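Local coordinates for uncharacterized protein (Bdellovibrio bacteriovorus, PDB 3TM8) that belongs to the HD-GYP family of cyclic-di-GMP phosphodiesterases, binds two iron ions and probably hydrolyses phosphodiester bonds, although its substrate is not established, at residues 185-188 with 192-195; 145-150 with 155-160. All blocks are in the same frame, centred on the assembly; numbering follows the deposited sequence. Where two conformers were deposited one is given.

Contact 1. Residues 185-188 with 192-195; sequences LGIT and KTQL
The short turn between helices 167-185 and 190-202 of the HD domain brings Ile-187 against Lys-192 and Thr-193 in the first turn of the second helix. Methyl groups do most of the touching. In the Thr-193 conformer described, CG2 lies 3.5 Å from the carbonyl O of Ile-187, a van der Waals approach, and 4.3 Å from the CG2 methyl of Ile-187. The same Ile-187 branch reaches the start of the lysine chain, with CG2 4.4 Å from CB of Lys-192. Helix 167-185 ends in a Schellman motif: Gly-186, with phi of 81°, is the first residue to leave helical geometry, a backbone shape that a residue without a side chain adopts at little cost. The chain then turns so that the CA-CB bond of Ile-187 is directed at the next helix, while that of Thr-188 leads away from it. Threonine serves two needs at its place. In this conformer, chi1 of 62° places OG1 between the backbone N and the carbonyl carbon, where it hydrogen-bonds to the carbonyl of Pro-190, while CG2 is left to face Ile-187. Isoleucine suits a place with apolar neighbours on two helices: besides Thr-193 and the base of Lys-192, it touches Leu-280 of helix 276-293. Lys-192 lends its aliphatic root to the contact, and its extended chain carries NZ outward from this exposed edge of the domain.

Contact 2. Residues 145-150 with 155-160; sequences NFIMSN and SAVMNI
Val-157, on the short helix 153-158, meets Phe-146 and Ile-147 near the C-terminal end of helix 130-149, and the contact between the helices is wholly apolar. One methyl does the work: CG2 of Val-157 lies 4.3 Å from CE2 of Phe-146, at the ring edge and near its plane, and 4.4 Å from CD1 of Ile-147. Phe-146 reaches across because chi1 of 172° directs its ring toward Val-157; isoleucine gets there with its longer branch, CD1, and valine, short and branched at CB, offers a methyl to both side chains and also touches Thr-176 of helix 167-185.

Polar bonds run alongside the contact and not across it; at the end of helix 130-149, ND2 of Asn-150 donates to the carbonyl O of Phe-146 at 3.0 Å, nearly straight at 170°, in the carbonyl plane and on a lone pair. An asparagine amide can serve both ways here: ND2 also bonds to Asp-99, and OD1 accepts from Arg-108. The side chain is thereby fixed in its rotation beside the last helical turn.

With contacts above 4 Å and little area buried, the direct hold between the two segments is light and nondirectional, consistent with hydrophobic burial shared with the surrounding helices.

In the fold
From the N terminus, the chain passes the strands and helices 82-97 and 105-125 before helix 130-149 reaches contact 2, which closes the bend into helix 153-158. Helix 167-185 follows, carrying the iron ligand His-170, and contact 1 then closes the turn into helix 190-202. The two loops lie in series, neither nested nor crossed, with centres about 16 Å apart and no direct touch. Helices bridge them: 130-149 forms one side of contact 2 and sets Val-144 against Thr-193 of contact 1, while 167-185 packs on Ile-147 and Val-157 before ending at contact 1. Helix 105-125 flanks contact 2, and helix 276-293 flanks contact 1.

Contact 1. Residues 185-188 with 192-195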
loop_
_atom_site.group_PDB
_atom_site.type_symbol
_atom_site.label_atom_id
_atom_site.label_comp_id
_atom_site.label_asym_id
_atom_site.label_seq_id
_atom_site.Cartn_x
_atom_site.Cartn_y
_atom_site.Cartn_z
ATOM N N LEU A 185 -13.883 -14.176 5.962
ATOM C CA LEU A 185 -15.067 -13.778 6.711
ATOM C C LEU A 185 -16.353 -13.900 5.904
ATOM O O LEU A 185 -17.441 -13.696 6.437
ATOM C CB LEU A 185 -14.921 -12.340 7.191
ATOM C CG LEU A 185 -13.801 -12.108 8.200
ATOM C CD1 LEU A 185 -13.585 -10.625 8.416
ATOM C CD2 LEU A 185 -14.130 -12.798 9.522
ATOM N N GLY A 186 -16.223 -14.200 4.618
ATOM C CA GLY A 186 -17.379 -14.365 3.755
ATOM C C GLY A 186 -17.968 -13.062 3.242
ATOM O O GLY A 186 -19.142 -13.009 2.874
ATOM N N ILE A 187 -17.164 -12.007 3.214
ATOM C CA ILE A 187 -17.594 -10.744 2.619
ATOM C C ILE A 187 -17.363 -10.781 1.115
ATOM O O ILE A 187 -16.237 -10.596 0.651
ATOM C CB ILE A 187 -16.828 -9.552 3.207
ATOM C CG1 ILE A 187 -17.105 -9.439 4.706
ATOM C CG2 ILE A 187 -17.220 -8.268 2.491
ATOM C CD1 ILE A 187 -16.181 -8.472 5.427
ATOM N N THR A 188 -18.434 -11.004 0.358
ATOM C CA THR A 188 -18.325 -11.279 -1.078
ATOM C C THR A 188 -18.768 -10.126 -1.985
ATOM O O THR A 188 -18.416 -10.092 -3.161
ATOM C CB THR A 188 -19.137 -12.529 -1.467
ATOM O OG1 THR A 188 -20.519 -12.297 -1.180
ATOM C CG2 THR A 188 -18.659 -13.750 -0.691
ATOM N N LYS A 192 -18.290 -3.681 -1.816
ATOM C CA LYS A 192 -17.658 -3.631 -0.504
ATOM C C LYS A 192 -16.184 -3.988 -0.572
ATOM O O LYS A 192 -15.351 -3.325 0.052
ATOM C CB LYS A 192 -18.367 -4.546 0.489
ATOM C CG LYS A 192 -19.690 -3.999 0.974
ATOM C CD LYS A 192 -20.296 -4.905 2.030
ATOM C CE LYS A 192 -21.614 -4.347 2.549
ATOM N NZ LYS A 192 -22.288 -5.271 3.502
ATOM N N THR A 193 -15.836 -5.029 -1.322
ATOM C CA THR A 193 -14.435 -5.431 -1.394
ATOM C C THR A 193 -13.603 -4.381 -2.127
ATOM O O THR A 193 -12.450 -4.146 -1.779
ATOM C CB THR A 193 -14.243 -6.827 -2.026
ATOM O OG1 THR A 193 -14.713 -6.812 -3.380
ATOM C CG2 THR A 193 -14.994 -7.886 -1.219
ATOM N N GLN A 194 -14.191 -3.730 -3.128
ATOM C CA GLN A 194 -13.499 -2.650 -3.825
ATOM C C GLN A 194 -13.207 -1.491 -2.866
ATOM O O GLN A 194 -12.098 -0.968 -2.832
ATOM C CB GLN A 194 -14.324 -2.148 -5.003
ATOM C CG GLN A 194 -13.697 -0.972 -5.726
ATOM C CD GLN A 194 -14.539 -0.555 -6.905
ATOM O OE1 GLN A 194 -15.770 -0.651 -6.859
ATOM N NE2 GLN A 194 -13.894 -0.133 -7.978
ATOM N N LEU A 195 -14.207 -1.081 -2.095
ATOM C CA LEU A 195 -14.045 0.055 -1.191
ATOM C C LEU A 195 -13.136 -0.267 -0.003
ATOM O O LEU A 195 -12.387 0.596 0.451
ATOM C CB LEU A 195 -15.403 0.577 -0.720
ATOM C CG LEU A 195 -16.260 1.179 -1.842
ATOM C CD1 LEU A 195 -17.573 1.703 -1.289
ATOM C CD2 LEU A 195 -15.494 2.280 -2.587
#

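Contact 2. Residues 145-150 with 155-160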
loop_
_atom_site.group_PDB
_atom_site.type_symbol
_atom_site.label_atom_id
_atom_site.label_comp_id
_atom_site.label_asym_id
_atom_site.label_seq_id
_atom_site.Cartn_x
_atom_site.Cartn_y
_atom_site.Cartn_z
ATOM N N ASN A 145 -9.699 -8.489 -8.132
ATOM C CA ASN A 145 -9.836 -9.577 -9.087
ATOM C C ASN A 145 -8.540 -10.351 -9.283
ATOM O O ASN A 145 -8.560 -11.574 -9.400
ATOM C CB ASN A 145 -10.390 -9.082 -10.420
ATOM C CG ASN A 145 -10.611 -10.211 -11.394
ATOM O OD1 ASN A 145 -11.368 -11.138 -11.111
ATOM N ND2 ASN A 145 -9.950 -10.148 -12.544
ATOM N N PHE A 146 -7.417 -9.640 -9.320
ATOM C CA PHE A 146 -6.118 -10.286 -9.448
ATOM C C PHE A 146 -5.852 -11.233 -8.276
ATOM O O PHE A 146 -5.460 -12.388 -8.471
ATOM C CB PHE A 146 -5.028 -9.215 -9.548
ATOM C CG PHE A 146 -3.611 -9.753 -9.495
ATOM C CD1 PHE A 146 -3.107 -10.549 -10.517
ATOM C CD2 PHE A 146 -2.776 -9.440 -8.427
ATOM C CE1 PHE A 146 -1.801 -11.033 -10.471
ATOM C CE2 PHE A 146 -1.474 -9.918 -8.374
ATOM C CZ PHE A 146 -0.983 -10.714 -9.400
ATOM N N ILE A 147 -6.062 -10.744 -7.058
ATOM C CA ILE A 147 -5.820 -11.552 -5.870
ATOM C C ILE A 147 -6.791 -12.744 -5.799
ATOM O O ILE A 147 -6.399 -13.857 -5.435
ATOM C CB ILE A 147 -5.922 -10.707 -4.589
ATOM C CG1 ILE A 147 -4.843 -9.609 -4.571
ATOM C CG2 ILE A 147 -5.838 -11.601 -3.346
ATOM C CD1 ILE A 147 -3.419 -10.122 -4.527
ATOM N N MET A 148 -8.049 -12.526 -6.177
ATOM C CA MET A 148 -9.078 -13.567 -6.075
ATOM C C MET A 148 -8.950 -14.632 -7.157
ATOM O O MET A 148 -9.345 -15.778 -6.957
ATOM C CB MET A 148 -10.488 -12.964 -6.150
ATOM C CG MET A 148 -10.949 -12.203 -4.916
ATOM S SD MET A 148 -12.694 -11.741 -5.038
ATOM C CE MET A 148 -13.496 -13.300 -4.655
ATOM N N SER A 149 -8.414 -14.251 -8.313
ATOM C CA SER A 149 -8.419 -15.141 -9.480
ATOM C C SER A 149 -7.117 -15.896 -9.713
ATOM O O SER A 149 -7.040 -16.743 -10.604
ATOM C CB SER A 149 -8.771 -14.361 -10.751
ATOM O OG SER A 149 -10.012 -13.692 -10.630
ATOM N N ASN A 150 -6.090 -15.580 -8.932
ATOM C CA ASN A 150 -4.789 -16.213 -9.086
ATOM C C ASN A 150 -4.333 -16.767 -7.754
ATOM O O ASN A 150 -4.052 -16.007 -6.835
ATOM C CB ASN A 150 -3.761 -15.205 -9.598
ATOM C CG ASN A 150 -4.064 -14.733 -10.997
ATOM O OD1 ASN A 150 -3.664 -15.370 -11.982
ATOM N ND2 ASN A 150 -4.783 -13.616 -11.105
ATOM N N SER A 155 0.562 -14.599 -2.214
ATOM C CA SER A 155 1.889 -15.007 -1.766
ATOM C C SER A 155 2.985 -14.237 -2.508
ATOM O O SER A 155 3.975 -13.810 -1.900
ATOM C CB SER A 155 2.081 -16.519 -1.918
ATOM O OG SER A 155 1.918 -16.924 -3.264
ATOM N N ALA A 156 2.807 -14.039 -3.811
ATOM C CA ALA A 156 3.786 -13.287 -4.589
ATOM C C ALA A 156 3.879 -11.834 -4.131
ATOM O O ALA A 156 4.972 -11.279 -4.022
ATOM C CB ALA A 156 3.447 -13.357 -6.068
ATOM N N VAL A 157 2.737 -11.210 -3.863
ATOM C CA VAL A 157 2.750 -9.833 -3.383
ATOM C C VAL A 157 3.423 -9.753 -2.014
ATOM O O VAL A 157 4.210 -8.842 -1.751
ATOM C CB VAL A 157 1.335 -9.215 -3.353
ATOM C CG1 VAL A 157 1.348 -7.885 -2.604
ATOM C CG2 VAL A 157 0.816 -9.035 -4.789
ATOM N N MET A 158 3.140 -10.730 -1.158
ATOM C CA MET A 158 3.719 -10.736 0.181
ATOM C C MET A 158 5.230 -11.007 0.167
ATOM O O MET A 158 5.897 -10.813 1.175
ATOM C CB MET A 158 2.966 -11.703 1.104
ATOM C CG MET A 158 1.514 -11.289 1.370
ATOM S SD MET A 158 1.302 -9.664 2.159
ATOM C CE MET A 158 2.020 -9.953 3.772
ATOM N N ASN A 159 5.761 -11.439 -0.975
ATOM C CA ASN A 159 7.205 -11.598 -1.158
ATOM C C ASN A 159 7.926 -10.278 -1.392
ATOM O O ASN A 159 9.157 -10.218 -1.344
ATOM C CB ASN A 159 7.505 -12.494 -2.361
ATOM C CG ASN A 159 7.322 -13.959 -2.067
ATOM O OD1 ASN A 159 7.429 -14.397 -0.922
ATOM N ND2 ASN A 159 7.056 -14.734 -3.114
ATOM N N ILE A 160 7.166 -9.226 -1.675
ATOM C CA ILE A 160 7.766 -7.945 -2.006
ATOM C C ILE A 160 7.928 -7.122 -0.729
ATOM O O ILE A 160 7.011 -6.425 -0.300
ATOM C CB ILE A 160 6.921 -7.177 -3.047
ATOM C CG1 ILE A 160 6.563 -8.089 -4.233
ATOM C CG2 ILE A 160 7.657 -5.928 -3.525
ATOM C CD1 ILE A 160 5.549 -7.484 -5.184
#